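Local coordinates for protein molybdopterin adenylyltransferase (Helicobacter pylori, PDB 4XCW) that probably transfers an adenylyl group from ATP to molybdopterin, a late step in the biosynthesis of the molybdenum cofactor, at residues B[5-10]-B[41-46]; B[11-16]-B[49-54]; B[30-35]-B[140-145]; B[54-59]-B[84-89]; B[119-124]-B[133-138]. All coordinates share one frame; numbering follows the deposited sequence.

Contact 1. Residues B[5-10]-B[41-46]; sequences TIHIGV and PLEFHY
Five backbone hydrogen bonds tie 5-10 to 41-46 in parallel register, Ile-6 facing Leu-42 and Val-10 facing Tyr-46, with strand axes 4.6 Å apart. Ile-6 and Ile-8 each use both backbone groups: Ile-6 N meets Pro-41 O at 3.0 Å and Ile-6 O takes the N-H of Glu-43, while Ile-8 N reaches Glu-43 O and Ile-8 O accepts His-45 N at 2.7 Å. Val-10 N closes the series on His-45 O.

On the face of His-7 and His-45 the contact is polar. His-7 ND1 and His-45 NE2 are hydrogen-bonded at 3.1 Å; the rings meet through their edges, neither lying over the other, with planes 25° apart, and either nitrogen could donate. Glu-43 lies alongside His-7, its OE1 3.2 Å from His-7 CE1.

The other face is apolar. Ile-8 CB sits 3.8 Å from Phe-44 CD1, an atom that Val-10 CG2 also touches, and Leu-42 CD2 packs on Ile-6 CB. Helix 25-37 covers this side, with Leu-34 on Ile-8 and Ile-30 on Val-10. Neighbouring parallel strands joined through one covering helix make this a beta-alpha-beta unit, here at the 42-49 edge of the chain's mixed sheet.

Contact 2. Residues B[11-16]-B[49-54]; sequences LSASDR and VADERD
The C-terminal ends of two neighbouring parallel strands part here, where strand 6-13 runs into a loop and strand 42-49 turns toward helix 53-66. Val-49 makes the last bridge, opposite Ala-13: Val-49 N donates to Ser-12 O at 2.7 Å, and Val-49 O receives Ser-14 N, also at 2.7 Å. Leu-11 CD1, in the conformer given, packs on Val-49 CG2.

Beyond the bridge a side chain takes over from the backbone. Asp-15 OD1 accepts the N-H of Asp-51 at 3.0 Å, on the syn side but 34° out of the carboxylate plane. Asp-51, at the centre of an inverse gamma turn, sets its carboxylate 82° from that of Asp-15, and the two OD2 atoms come within 3.4 Å. A water is hydrogen-bonded to Ala-13 O (2.8 Å) and Asp-51 OD1 (3.1 Å), linking the two segments again. Ser-14 OG accepts from Arg-16 N in an ST turn and also bonds Glu-23.

The paired OD2 atoms bring like charges to close range, but Arg-83 forms a salt bridge with Asp-15 OD2 and touches Asp-51, which probably eases their repulsion.

Contact 3. Residues B[30-35]-B[140-145]; sequences IQEVLS and SIRECL
Val-33 and Arg-142 meet because their first torsions aim complementary branches into the space between the helices: Val-33 holds CG1 anti to the backbone N (chi1 173°), leaving CG2 beside that N, and Arg-142 sets CG anti to its carbonyl carbon and then runs extended as far as NE. Val-33 CG2 thus lies 3.6 Å from Arg-142 CG, with Arg-142 NE also near it. The extended arm carries the guanidinium on to Glu-32, whose own chain is extended beyond CG. Arg-142 NH2 and Glu-32 OE1 form a salt bridge of 2.6 Å; the oxygen lies at the guanidinium edge, in its plane, although the carboxylate plane is turned 48° from it. Both residues are exposed, placing this ion pair at the solvent side of the contact.

Helices 25-37 and 138-148 lie side by side on one face of the sheet of this alpha/beta fold, their local axes 10.0 Å apart and inclined by 31°, their N-to-C directions broadly the same. On the side nearer the sheet the contact becomes wholly apolar. Val-33 CG1 packs on Leu-145 CD1 at 3.7 Å, and Leu-34 CD2 makes a longer contact of 4.4 Å with Leu-145 CD2. One turn back, Ile-30 and Ile-141 cross at about a right angle, CG1 of the former 3.8 Å from CG2 of the latter. On the sheet, Leu-134 of strand 129-134 touches both Ile-30 and Leu-145.

Contact 4. Residues B[54-59]-B[84-89]; sequences DLIEKS and DITPEA
The backbones of 54-59, within a helix, and 84-89, where another helix starts after the N-cap Ile-85, come nearest at Glu-57 and Ala-89, whose CA atoms are 5.2 Å apart; the first turn of the second helix is marked by the bond from Ala-89 N to Ile-85 O, 3.1 Å long.

The small side chain of Ala-89 is consistent with so close an approach. Its CB fits between two side chains of the facing helix, 3.6 Å from Ile-56 CG2 and 3.7 Å from Glu-57 CG. Ile-56 divides its two branches between different partners. CG2, anti to the backbone N, goes to Ala-89, whereas the CG1 arm extends (chi2 -162°) and delivers CD1 to the start of 84-89, 3.5 Å from Ile-85 CD1 and 3.7 Å from Thr-86 OG1. Ile-85 meets it with CG1 in the crowded position between backbone N and carbonyl carbon (chi1 46°), and the two isoleucines run obliquely to each other. Thr-86 lies across Ile-56 at about a right angle; its hydroxyl is hydrogen-bonded to Gly-76 O, so it touches the methyl while its polar need is met elsewhere. Glu-57 contributes through its aliphatic part, while its OE2 forms a salt bridge with Arg-53 one turn earlier.

Ile-56 also rests on Leu-11 and Ala-13 of strand 6-13 and on Val-49 of strand 42-49, while Thr-86 touches Ala-13. The two helices therefore pack against each other over the C-terminal ends of these parallel strands, and farther along helix 86-93 Lys-92 and Val-93 continue the contact with Glu-57.

Contact 5. Residues B[119-124]-B[133-138]; sequences SRQSAG and NLPGKP
Gln-121 lies along the backbone of 133-135, its side chain passing that of Asn-133 in the opposite direction. Gln-121 CB begins 3.5 Å from Asn-133 O and also faces Asn-133 CB. CG keeps beside the same carbonyl oxygen, placed there by a first torsion that puts CG anti to the carbonyl carbon of Gln-121 (chi1 -71°). CD lies 3.7 Å from Leu-134 C. At the tip the amide divides: NE2 donates to Asn-133 O at 3.1 Å, a bent bond (136° at the hydrogen) that arrives above the carbonyl plane, while OE1 sits 3.6 Å from Pro-135 CA. The proline ring borders NE2 as well, through CD and CG.

Asn-133 returns the grip with its own amide, turned 76° from that of Gln-121. Asn-133 OD1 accepts Ser-122 N at 2.9 Å and, in the conformer given, Ser-122 OG from the same face of its plane. A backbone bond from Asn-133 N to Ser-122 O, also 2.9 Å, completes the link. The other end of the amide is occupied too, ND2 bonding Thr-74 and Thr-90, so this buried side chain is fixed in rotation.

The contact closes the open end of the hairpin of strands 123-126 and 129-134. Leu-134 and Pro-135 pack on helix 138-148, Gln-121 touches Met-105 of helix 99-110, and Asn-133 meets Thr-86 of helix 86-93.

In the fold
Contacts 1 and 2, both partly buried, follow the same pair of parallel strands, 6-13 and 42-49; backbone bonding dominates contact 1, whereas contact 2 keeps one bridge and adds carboxylates and water. Contacts 3 and 4 are buried helix pairs on opposite sides of the chain's centre, about 21 Å apart between centres; both are mainly apolar, and contact 3 alone adds a surface ion pair. Contact 4 touches contact 2 and shares Asp-54 with it. Contact 5, partly buried yet nearest the chain's centre, relies on amide hydrogen bonds: Pro-135 packs on the 140-145 helix of contact 3, and Arg-120, also hydrogen-bonded to Met-97 of the second subunit, forms a salt bridge with Glu-88 of contact 4.

Contact 1. Residues B[5-10]-B[41-46]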
# COMPACT_ATOMS: atom_id res chain seq x y z
N THR B 5 9.81 -32.52 -1.27
CA THR B 5 10.85 -31.68 -0.70
C THR B 5 10.55 -30.22 -1.00
O THR B 5 10.26 -29.86 -2.14
CB THR B 5 12.24 -32.04 -1.24
OG1 THR B 5 12.50 -33.42 -0.98
CG2 THR B 5 13.31 -31.19 -0.57
N ILE B 6 10.62 -29.39 0.03
CA ILE B 6 10.43 -27.96 -0.16
C ILE B 6 11.80 -27.30 -0.17
O ILE B 6 12.58 -27.46 0.77
CB ILE B 6 9.55 -27.34 0.94
CG1 ILE B 6 8.20 -28.06 1.01
CG2 ILE B 6 9.35 -25.84 0.69
CD1 ILE B 6 7.40 -27.98 -0.28
N HIS B 7 12.09 -26.59 -1.25
CA HIS B 7 13.33 -25.85 -1.35
C HIS B 7 13.11 -24.41 -0.92
O HIS B 7 12.18 -23.75 -1.38
CB HIS B 7 13.89 -25.92 -2.77
CG HIS B 7 14.41 -27.27 -3.14
ND1 HIS B 7 15.72 -27.65 -2.93
CD2 HIS B 7 13.79 -28.36 -3.66
CE1 HIS B 7 15.89 -28.89 -3.33
NE2 HIS B 7 14.73 -29.35 -3.78
N ILE B 8 13.95 -23.95 0.00
CA ILE B 8 13.77 -22.64 0.61
C ILE B 8 15.04 -21.81 0.51
O ILE B 8 16.10 -22.23 0.96
CB ILE B 8 13.37 -22.76 2.09
CG1 ILE B 8 12.02 -23.48 2.20
CG2 ILE B 8 13.27 -21.38 2.73
CD1 ILE B 8 11.51 -23.59 3.62
N GLY B 9 14.92 -20.63 -0.10
CA GLY B 9 16.04 -19.71 -0.19
C GLY B 9 16.09 -18.79 1.01
O GLY B 9 15.06 -18.29 1.47
N VAL B 10 17.28 -18.58 1.54
CA VAL B 10 17.48 -17.64 2.65
C VAL B 10 18.59 -16.69 2.25
O VAL B 10 19.75 -17.08 2.16
CB VAL B 10 17.82 -18.36 3.96
CG1 VAL B 10 17.89 -17.36 5.12
CG2 VAL B 10 16.80 -19.44 4.25
N PRO B 41 10.41 -32.75 4.09
CA PRO B 41 11.86 -32.63 4.03
C PRO B 41 12.23 -31.27 3.46
O PRO B 41 11.67 -30.85 2.44
CB PRO B 41 12.29 -33.78 3.10
CG PRO B 41 11.03 -34.23 2.42
CD PRO B 41 9.91 -33.93 3.36
N LEU B 42 13.14 -30.57 4.12
CA LEU B 42 13.48 -29.22 3.71
C LEU B 42 14.93 -29.14 3.23
O LEU B 42 15.82 -29.78 3.79
CB LEU B 42 13.26 -28.23 4.85
CG LEU B 42 11.85 -28.22 5.45
CD1 LEU B 42 11.78 -27.23 6.61
CD2 LEU B 42 10.83 -27.89 4.38
N GLU B 43 15.15 -28.35 2.19
CA GLU B 43 16.50 -28.04 1.75
C GLU B 43 16.65 -26.53 1.70
O GLU B 43 15.92 -25.85 0.99
CB GLU B 43 16.81 -28.67 0.39
CG GLU B 43 16.78 -30.20 0.40
CD GLU B 43 17.52 -30.82 -0.77
OE1 GLU B 43 18.22 -30.09 -1.50
OE2 GLU B 43 17.40 -32.05 -0.95
N PHE B 44 17.59 -26.02 2.49
CA PHE B 44 17.80 -24.59 2.59
C PHE B 44 18.96 -24.12 1.72
O PHE B 44 20.03 -24.72 1.70
CB PHE B 44 18.05 -24.19 4.05
CG PHE B 44 16.82 -24.25 4.91
CD1 PHE B 44 15.89 -23.22 4.88
CD2 PHE B 44 16.60 -25.33 5.75
CE1 PHE B 44 14.76 -23.27 5.68
CE2 PHE B 44 15.47 -25.38 6.55
CZ PHE B 44 14.55 -24.35 6.51
N HIS B 45 18.72 -23.03 1.00
CA HIS B 45 19.74 -22.43 0.15
C HIS B 45 20.10 -21.06 0.69
O HIS B 45 19.42 -20.08 0.41
CB HIS B 45 19.25 -22.32 -1.29
CG HIS B 45 18.86 -23.64 -1.89
ND1 HIS B 45 19.77 -24.48 -2.50
CD2 HIS B 45 17.66 -24.27 -1.95
CE1 HIS B 45 19.14 -25.56 -2.92
NE2 HIS B 45 17.87 -25.47 -2.60
N TYR B 46 21.18 -21.00 1.47
CA TYR B 46 21.54 -19.79 2.20
C TYR B 46 22.70 -19.07 1.54
O TYR B 46 23.68 -19.69 1.14
CB TYR B 46 21.88 -20.14 3.65
CG TYR B 46 22.44 -18.99 4.46
CD1 TYR B 46 21.62 -17.95 4.89
CD2 TYR B 46 23.79 -18.95 4.81
CE1 TYR B 46 22.12 -16.90 5.64
CE2 TYR B 46 24.30 -17.90 5.56
CZ TYR B 46 23.46 -16.88 5.97
OH TYR B 46 23.95 -15.84 6.72

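Contact 2. Residues B[11-16]-B[49-54]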
# COMPACT_ATOMS: atom_id res chain seq x y z
N LEU B 11 18.23 -15.44 2.02
CA LEU B 11 19.18 -14.44 1.54
C LEU B 11 19.45 -13.37 2.59
O LEU B 11 18.57 -12.58 2.91
CB LEU B 11 18.65 -13.80 0.26
CG LEU B 11 19.62 -12.84 -0.42
CD1 LEU B 11 20.92 -13.58 -0.64
CD2 LEU B 11 19.06 -12.33 -1.74
N SER B 12 20.67 -13.35 3.12
CA SER B 12 21.05 -12.30 4.06
C SER B 12 21.77 -11.18 3.33
O SER B 12 22.83 -11.39 2.74
CB SER B 12 21.94 -12.85 5.18
OG SER B 12 22.43 -11.79 5.99
N ALA B 13 21.17 -9.99 3.34
CA ALA B 13 21.78 -8.82 2.72
C ALA B 13 22.59 -8.09 3.77
O ALA B 13 22.04 -7.61 4.77
CB ALA B 13 20.72 -7.90 2.13
N SER B 14 23.90 -8.00 3.55
CA SER B 14 24.79 -7.46 4.57
C SER B 14 26.15 -7.06 3.99
O SER B 14 26.72 -7.79 3.18
CB SER B 14 24.99 -8.47 5.69
OG SER B 14 25.98 -8.05 6.61
N ASP B 15 26.66 -5.91 4.41
CA ASP B 15 27.98 -5.47 3.98
C ASP B 15 29.06 -6.09 4.86
O ASP B 15 30.26 -5.89 4.62
CB ASP B 15 28.08 -3.94 4.01
CG ASP B 15 27.30 -3.28 2.89
OD1 ASP B 15 27.14 -3.91 1.82
OD2 ASP B 15 26.85 -2.12 3.07
N ARG B 16 28.63 -6.84 5.87
CA ARG B 16 29.53 -7.49 6.84
C ARG B 16 30.50 -6.51 7.49
O ARG B 16 31.69 -6.79 7.61
CB ARG B 16 30.30 -8.62 6.16
CG ARG B 16 29.59 -9.96 6.22
CD ARG B 16 29.93 -10.82 5.02
NE ARG B 16 29.38 -10.28 3.79
CZ ARG B 16 30.11 -9.88 2.75
NH1 ARG B 16 31.43 -9.98 2.80
NH2 ARG B 16 29.52 -9.39 1.67
N VAL B 49 24.83 -11.82 0.92
CA VAL B 49 25.09 -10.95 -0.23
C VAL B 49 25.24 -9.50 0.20
O VAL B 49 24.50 -9.02 1.07
CB VAL B 49 23.95 -11.09 -1.28
CG1 VAL B 49 24.11 -10.08 -2.40
CG2 VAL B 49 23.95 -12.50 -1.84
N ALA B 50 26.21 -8.80 -0.38
CA ALA B 50 26.44 -7.39 -0.08
C ALA B 50 25.23 -6.53 -0.46
O ALA B 50 24.40 -6.93 -1.27
CB ALA B 50 27.68 -6.89 -0.81
N ASP B 51 25.13 -5.35 0.15
CA ASP B 51 24.03 -4.44 -0.13
C ASP B 51 24.17 -3.78 -1.50
O ASP B 51 24.14 -2.55 -1.60
CB ASP B 51 23.93 -3.35 0.95
CG ASP B 51 23.27 -3.84 2.21
OD1 ASP B 51 22.20 -4.49 2.11
OD2 ASP B 51 23.80 -3.57 3.30
N GLU B 52 24.36 -4.59 -2.53
CA GLU B 52 24.44 -4.10 -3.90
C GLU B 52 23.25 -4.64 -4.67
O GLU B 52 23.02 -5.85 -4.67
CB GLU B 52 25.75 -4.51 -4.57
CG GLU B 52 27.01 -4.19 -3.78
CD GLU B 52 27.31 -2.70 -3.76
OE1 GLU B 52 26.76 -1.96 -4.60
OE2 GLU B 52 28.11 -2.27 -2.89
N ARG B 53 22.49 -3.75 -5.30
CA ARG B 53 21.22 -4.15 -5.90
C ARG B 53 21.36 -5.30 -6.90
O ARG B 53 20.62 -6.28 -6.82
CB ARG B 53 20.55 -2.96 -6.59
CG ARG B 53 19.14 -3.26 -7.08
CD ARG B 53 18.54 -2.10 -7.85
NE ARG B 53 19.38 -1.68 -8.96
CZ ARG B 53 19.25 -2.12 -10.21
NH1 ARG B 53 18.29 -2.98 -10.52
NH2 ARG B 53 20.07 -1.68 -11.16
N ASP B 54 22.30 -5.18 -7.84
CA ASP B 54 22.39 -6.21 -8.88
C ASP B 54 22.77 -7.57 -8.29
O ASP B 54 22.30 -8.61 -8.75
CB ASP B 54 23.38 -5.81 -9.97
CG ASP B 54 23.29 -6.71 -11.19
OD1 ASP B 54 22.15 -6.94 -11.67
OD2 ASP B 54 24.34 -7.21 -11.64
O HOH W 1 21.59 -4.89 5.16

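Contact 3. Residues B[30-35]-B[140-145]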
# COMPACT_ATOMS: atom_id res chain seq x y z
N ILE B 30 15.56 -17.97 10.94
CA ILE B 30 14.70 -18.28 9.81
C ILE B 30 14.58 -19.79 9.60
O ILE B 30 13.48 -20.31 9.46
CB ILE B 30 15.22 -17.61 8.51
CG1 ILE B 30 15.00 -16.10 8.58
CG2 ILE B 30 14.51 -18.18 7.30
CD1 ILE B 30 15.54 -15.34 7.39
N GLN B 31 15.71 -20.49 9.60
CA GLN B 31 15.71 -21.94 9.41
C GLN B 31 15.03 -22.67 10.56
O GLN B 31 14.31 -23.64 10.33
CB GLN B 31 17.13 -22.47 9.22
CG GLN B 31 17.79 -21.94 7.96
CD GLN B 31 18.94 -22.80 7.49
OE1 GLN B 31 19.10 -23.94 7.93
NE2 GLN B 31 19.76 -22.26 6.60
N GLU B 32 15.25 -22.21 11.78
CA GLU B 32 14.61 -22.81 12.95
C GLU B 32 13.09 -22.75 12.85
O GLU B 32 12.41 -23.75 13.04
CB GLU B 32 15.06 -22.12 14.24
CG GLU B 32 16.43 -22.52 14.74
CD GLU B 32 16.78 -21.87 16.06
OE1 GLU B 32 15.95 -21.08 16.57
OE2 GLU B 32 17.88 -22.14 16.59
N VAL B 33 12.57 -21.56 12.55
CA VAL B 33 11.13 -21.36 12.47
C VAL B 33 10.48 -22.16 11.35
O VAL B 33 9.47 -22.84 11.56
CB VAL B 33 10.79 -19.87 12.27
CG1 VAL B 33 9.30 -19.69 12.01
CG2 VAL B 33 11.21 -19.06 13.48
N LEU B 34 11.05 -22.08 10.16
CA LEU B 34 10.48 -22.79 9.02
C LEU B 34 10.56 -24.30 9.22
O LEU B 34 9.68 -25.04 8.79
CB LEU B 34 11.17 -22.35 7.73
CG LEU B 34 10.81 -20.91 7.35
CD1 LEU B 34 11.59 -20.43 6.14
CD2 LEU B 34 9.30 -20.77 7.12
N SER B 35 11.61 -24.75 9.91
CA SER B 35 11.76 -26.18 10.20
C SER B 35 10.67 -26.69 11.14
O SER B 35 10.27 -27.85 11.05
CB SER B 35 13.14 -26.46 10.81
OG SER B 35 14.17 -26.30 9.86
N SER B 140 12.01 -10.38 15.88
CA SER B 140 11.15 -9.78 14.85
C SER B 140 10.83 -10.76 13.73
O SER B 140 9.71 -10.80 13.20
CB SER B 140 11.81 -8.53 14.26
OG SER B 140 12.06 -7.57 15.27
N ILE B 141 11.83 -11.56 13.34
CA ILE B 141 11.63 -12.57 12.30
C ILE B 141 10.56 -13.58 12.73
O ILE B 141 9.68 -13.92 11.95
CB ILE B 141 12.95 -13.29 11.97
CG1 ILE B 141 13.86 -12.37 11.16
CG2 ILE B 141 12.67 -14.59 11.20
CD1 ILE B 141 15.31 -12.81 11.08
N ARG B 142 10.63 -14.02 13.99
CA ARG B 142 9.66 -15.01 14.47
C ARG B 142 8.24 -14.47 14.45
O ARG B 142 7.33 -15.14 13.96
CB ARG B 142 10.02 -15.47 15.88
CG ARG B 142 11.21 -16.40 15.92
CD ARG B 142 11.37 -17.05 17.28
NE ARG B 142 12.33 -18.15 17.22
CZ ARG B 142 13.63 -18.02 17.42
NH1 ARG B 142 14.14 -16.83 17.71
NH2 ARG B 142 14.43 -19.07 17.34
N GLU B 143 8.06 -13.26 14.97
CA GLU B 143 6.74 -12.62 14.99
C GLU B 143 6.21 -12.41 13.59
O GLU B 143 5.02 -12.60 13.33
CB GLU B 143 6.81 -11.30 15.75
CG GLU B 143 7.11 -11.47 17.23
CD GLU B 143 7.69 -10.22 17.86
OE1 GLU B 143 8.31 -9.41 17.14
OE2 GLU B 143 7.53 -10.06 19.08
N CYS B 144 7.09 -12.02 12.68
CA CYS B 144 6.71 -11.79 11.29
C CYS B 144 6.26 -13.09 10.61
O CYS B 144 5.19 -13.13 9.99
CB CYS B 144 7.88 -11.17 10.53
SG CYS B 144 7.54 -10.82 8.80
N LEU B 145 7.05 -14.14 10.74
CA LEU B 145 6.72 -15.42 10.11
C LEU B 145 5.44 -16.01 10.71
O LEU B 145 4.62 -16.58 10.00
CB LEU B 145 7.89 -16.41 10.25
CG LEU B 145 9.03 -16.20 9.26
CD1 LEU B 145 10.23 -17.05 9.62
CD2 LEU B 145 8.56 -16.49 7.84

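Contact 4. Residues B[54-59]-B[84-89]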
# COMPACT_ATOMS: atom_id res chain seq x y z
N ASP B 54 22.30 -5.18 -7.84
CA ASP B 54 22.39 -6.21 -8.88
C ASP B 54 22.77 -7.57 -8.29
O ASP B 54 22.30 -8.61 -8.75
CB ASP B 54 23.38 -5.81 -9.97
CG ASP B 54 23.29 -6.71 -11.19
OD1 ASP B 54 22.15 -6.94 -11.67
OD2 ASP B 54 24.34 -7.21 -11.64
N LEU B 55 23.61 -7.56 -7.25
CA LEU B 55 24.01 -8.80 -6.60
C LEU B 55 22.83 -9.46 -5.90
O LEU B 55 22.67 -10.68 -5.95
CB LEU B 55 25.14 -8.54 -5.60
CG LEU B 55 26.53 -8.38 -6.20
CD1 LEU B 55 27.57 -8.19 -5.10
CD2 LEU B 55 26.87 -9.58 -7.08
N ILE B 56 21.99 -8.67 -5.26
CA ILE B 56 20.81 -9.22 -4.61
C ILE B 56 19.82 -9.76 -5.64
O ILE B 56 19.25 -10.83 -5.46
CB ILE B 56 20.13 -8.18 -3.72
CG1 ILE B 56 21.10 -7.76 -2.61
CG2 ILE B 56 18.83 -8.73 -3.13
CD1 ILE B 56 20.43 -7.07 -1.43
N GLU B 57 19.65 -9.04 -6.75
CA GLU B 57 18.78 -9.51 -7.82
C GLU B 57 19.27 -10.85 -8.35
O GLU B 57 18.50 -11.79 -8.49
CB GLU B 57 18.71 -8.50 -8.96
CG GLU B 57 18.04 -7.18 -8.59
CD GLU B 57 17.97 -6.23 -9.76
OE1 GLU B 57 18.16 -6.67 -10.91
OE2 GLU B 57 17.71 -5.03 -9.53
N LYS B 58 20.56 -10.92 -8.66
CA LYS B 58 21.15 -12.14 -9.18
C LYS B 58 20.98 -13.32 -8.23
O LYS B 58 20.71 -14.43 -8.66
CB LYS B 58 22.64 -11.93 -9.47
CG LYS B 58 22.90 -11.14 -10.73
CD LYS B 58 24.39 -10.97 -10.96
CE LYS B 58 24.68 -10.33 -12.31
NZ LYS B 58 26.14 -10.09 -12.49
N SER B 59 21.13 -13.07 -6.93
CA SER B 59 20.98 -14.11 -5.92
C SER B 59 19.54 -14.61 -5.85
O SER B 59 19.28 -15.81 -5.83
CB SER B 59 21.42 -13.60 -4.55
OG SER B 59 21.29 -14.62 -3.56
N ASP B 84 19.66 0.43 1.97
CA ASP B 84 18.57 -0.53 2.15
C ASP B 84 17.86 -0.78 0.82
O ASP B 84 16.80 -0.20 0.55
CB ASP B 84 17.57 -0.05 3.20
CG ASP B 84 18.16 -0.02 4.60
OD1 ASP B 84 19.32 -0.43 4.78
OD2 ASP B 84 17.44 0.40 5.53
N ILE B 85 18.44 -1.63 -0.02
CA ILE B 85 17.95 -1.78 -1.39
C ILE B 85 17.32 -3.14 -1.66
O ILE B 85 17.06 -3.50 -2.81
CB ILE B 85 19.09 -1.52 -2.40
CG1 ILE B 85 20.36 -2.25 -1.98
CG2 ILE B 85 19.40 -0.03 -2.46
CD1 ILE B 85 20.42 -3.68 -2.41
N THR B 86 17.07 -3.90 -0.61
CA THR B 86 16.48 -5.23 -0.76
C THR B 86 15.05 -5.21 -1.35
O THR B 86 14.76 -6.01 -2.24
CB THR B 86 16.47 -5.98 0.60
OG1 THR B 86 17.83 -6.09 1.06
CG2 THR B 86 15.88 -7.38 0.44
N PRO B 87 14.17 -4.28 -0.90
CA PRO B 87 12.85 -4.27 -1.55
C PRO B 87 12.92 -3.89 -3.04
O PRO B 87 12.17 -4.47 -3.82
CB PRO B 87 12.08 -3.20 -0.75
CG PRO B 87 12.77 -3.14 0.58
CD PRO B 87 14.22 -3.37 0.26
N GLU B 88 13.78 -2.95 -3.41
CA GLU B 88 13.95 -2.60 -4.83
C GLU B 88 14.37 -3.80 -5.67
O GLU B 88 13.88 -4.00 -6.79
CB GLU B 88 14.98 -1.49 -5.00
CG GLU B 88 14.48 -0.12 -4.65
CD GLU B 88 14.80 0.29 -3.22
OE1 GLU B 88 14.80 -0.58 -2.32
OE2 GLU B 88 15.04 1.49 -3.00
N ALA B 89 15.32 -4.57 -5.16
CA ALA B 89 15.81 -5.75 -5.86
C ALA B 89 14.69 -6.78 -5.97
O ALA B 89 14.53 -7.43 -6.99
CB ALA B 89 17.02 -6.33 -5.16

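Contact 5. Residues B[119-124]-B[133-138]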
# COMPACT_ATOMS: atom_id res chain seq x y z
N SER B 119 9.23 0.61 7.47
CA SER B 119 9.66 -0.60 6.77
C SER B 119 9.12 -0.69 5.35
O SER B 119 7.94 -0.44 5.10
CB SER B 119 9.24 -1.84 7.55
OG SER B 119 9.61 -3.02 6.85
N ARG B 120 10.00 -1.06 4.42
CA ARG B 120 9.61 -1.27 3.04
C ARG B 120 9.59 -2.75 2.67
O ARG B 120 9.59 -3.08 1.49
CB ARG B 120 10.56 -0.51 2.10
CG ARG B 120 10.36 1.00 2.13
CD ARG B 120 11.54 1.75 1.52
NE ARG B 120 12.06 1.09 0.33
CZ ARG B 120 11.52 1.18 -0.88
NH1 ARG B 120 10.42 1.88 -1.08
NH2 ARG B 120 12.08 0.54 -1.90
N GLN B 121 9.58 -3.63 3.67
CA GLN B 121 9.49 -5.08 3.43
C GLN B 121 8.29 -5.38 2.56
O GLN B 121 7.20 -4.89 2.81
CB GLN B 121 9.37 -5.87 4.73
CG GLN B 121 10.62 -5.93 5.57
CD GLN B 121 10.34 -6.38 6.99
OE1 GLN B 121 10.83 -5.78 7.95
NE2 GLN B 121 9.55 -7.44 7.14
N SER B 122 8.50 -6.21 1.54
CA SER B 122 7.43 -6.55 0.61
C SER B 122 7.44 -8.03 0.28
O SER B 122 8.22 -8.80 0.84
CB SER B 122 7.57 -5.73 -0.67
OG SER B 122 8.83 -5.96 -1.27
N ALA B 123 6.56 -8.43 -0.63
CA ALA B 123 6.53 -9.80 -1.10
C ALA B 123 6.01 -9.82 -2.52
O ALA B 123 5.26 -8.94 -2.92
CB ALA B 123 5.69 -10.68 -0.21
N GLY B 124 6.44 -10.82 -3.29
CA GLY B 124 6.01 -10.92 -4.67
C GLY B 124 6.23 -12.31 -5.24
O GLY B 124 6.82 -13.17 -4.59
N ASN B 133 10.33 -10.38 2.00
CA ASN B 133 11.35 -9.70 2.81
C ASN B 133 11.01 -9.77 4.30
O ASN B 133 9.95 -9.32 4.70
CB ASN B 133 11.48 -8.22 2.43
CG ASN B 133 11.58 -8.00 0.93
OD1 ASN B 133 10.96 -7.08 0.39
ND2 ASN B 133 12.39 -8.81 0.25
N LEU B 134 11.91 -10.32 5.11
CA LEU B 134 11.69 -10.46 6.55
C LEU B 134 12.49 -9.40 7.32
O LEU B 134 13.32 -8.73 6.72
CB LEU B 134 12.08 -11.86 7.02
CG LEU B 134 11.34 -13.03 6.38
CD1 LEU B 134 11.82 -14.34 7.00
CD2 LEU B 134 9.83 -12.85 6.54
N PRO B 135 12.24 -9.25 8.64
CA PRO B 135 13.04 -8.28 9.40
C PRO B 135 14.47 -8.76 9.62
O PRO B 135 14.86 -9.80 9.09
CB PRO B 135 12.30 -8.17 10.75
CG PRO B 135 10.94 -8.73 10.49
CD PRO B 135 11.14 -9.79 9.46
N GLY B 136 15.22 -8.01 10.41
CA GLY B 136 16.62 -8.32 10.67
C GLY B 136 16.88 -9.06 11.97
O GLY B 136 17.84 -9.83 12.06
N LYS B 137 16.05 -8.83 12.98
CA LYS B 137 16.30 -9.40 14.30
C LYS B 137 15.50 -10.68 14.51
O LYS B 137 14.34 -10.76 14.12
CB LYS B 137 15.96 -8.37 15.38
CG LYS B 137 16.97 -7.22 15.45
CD LYS B 137 16.35 -5.92 15.92
CE LYS B 137 15.97 -5.97 17.39
NZ LYS B 137 15.63 -4.61 17.91
N PRO B 138 16.14 -11.70 15.11
CA PRO B 138 15.52 -13.01 15.33
C PRO B 138 14.11 -12.93 15.93
O PRO B 138 13.22 -13.60 15.43
CB PRO B 138 16.49 -13.70 16.28
CG PRO B 138 17.82 -13.15 15.88
CD PRO B 138 17.56 -11.70 15.51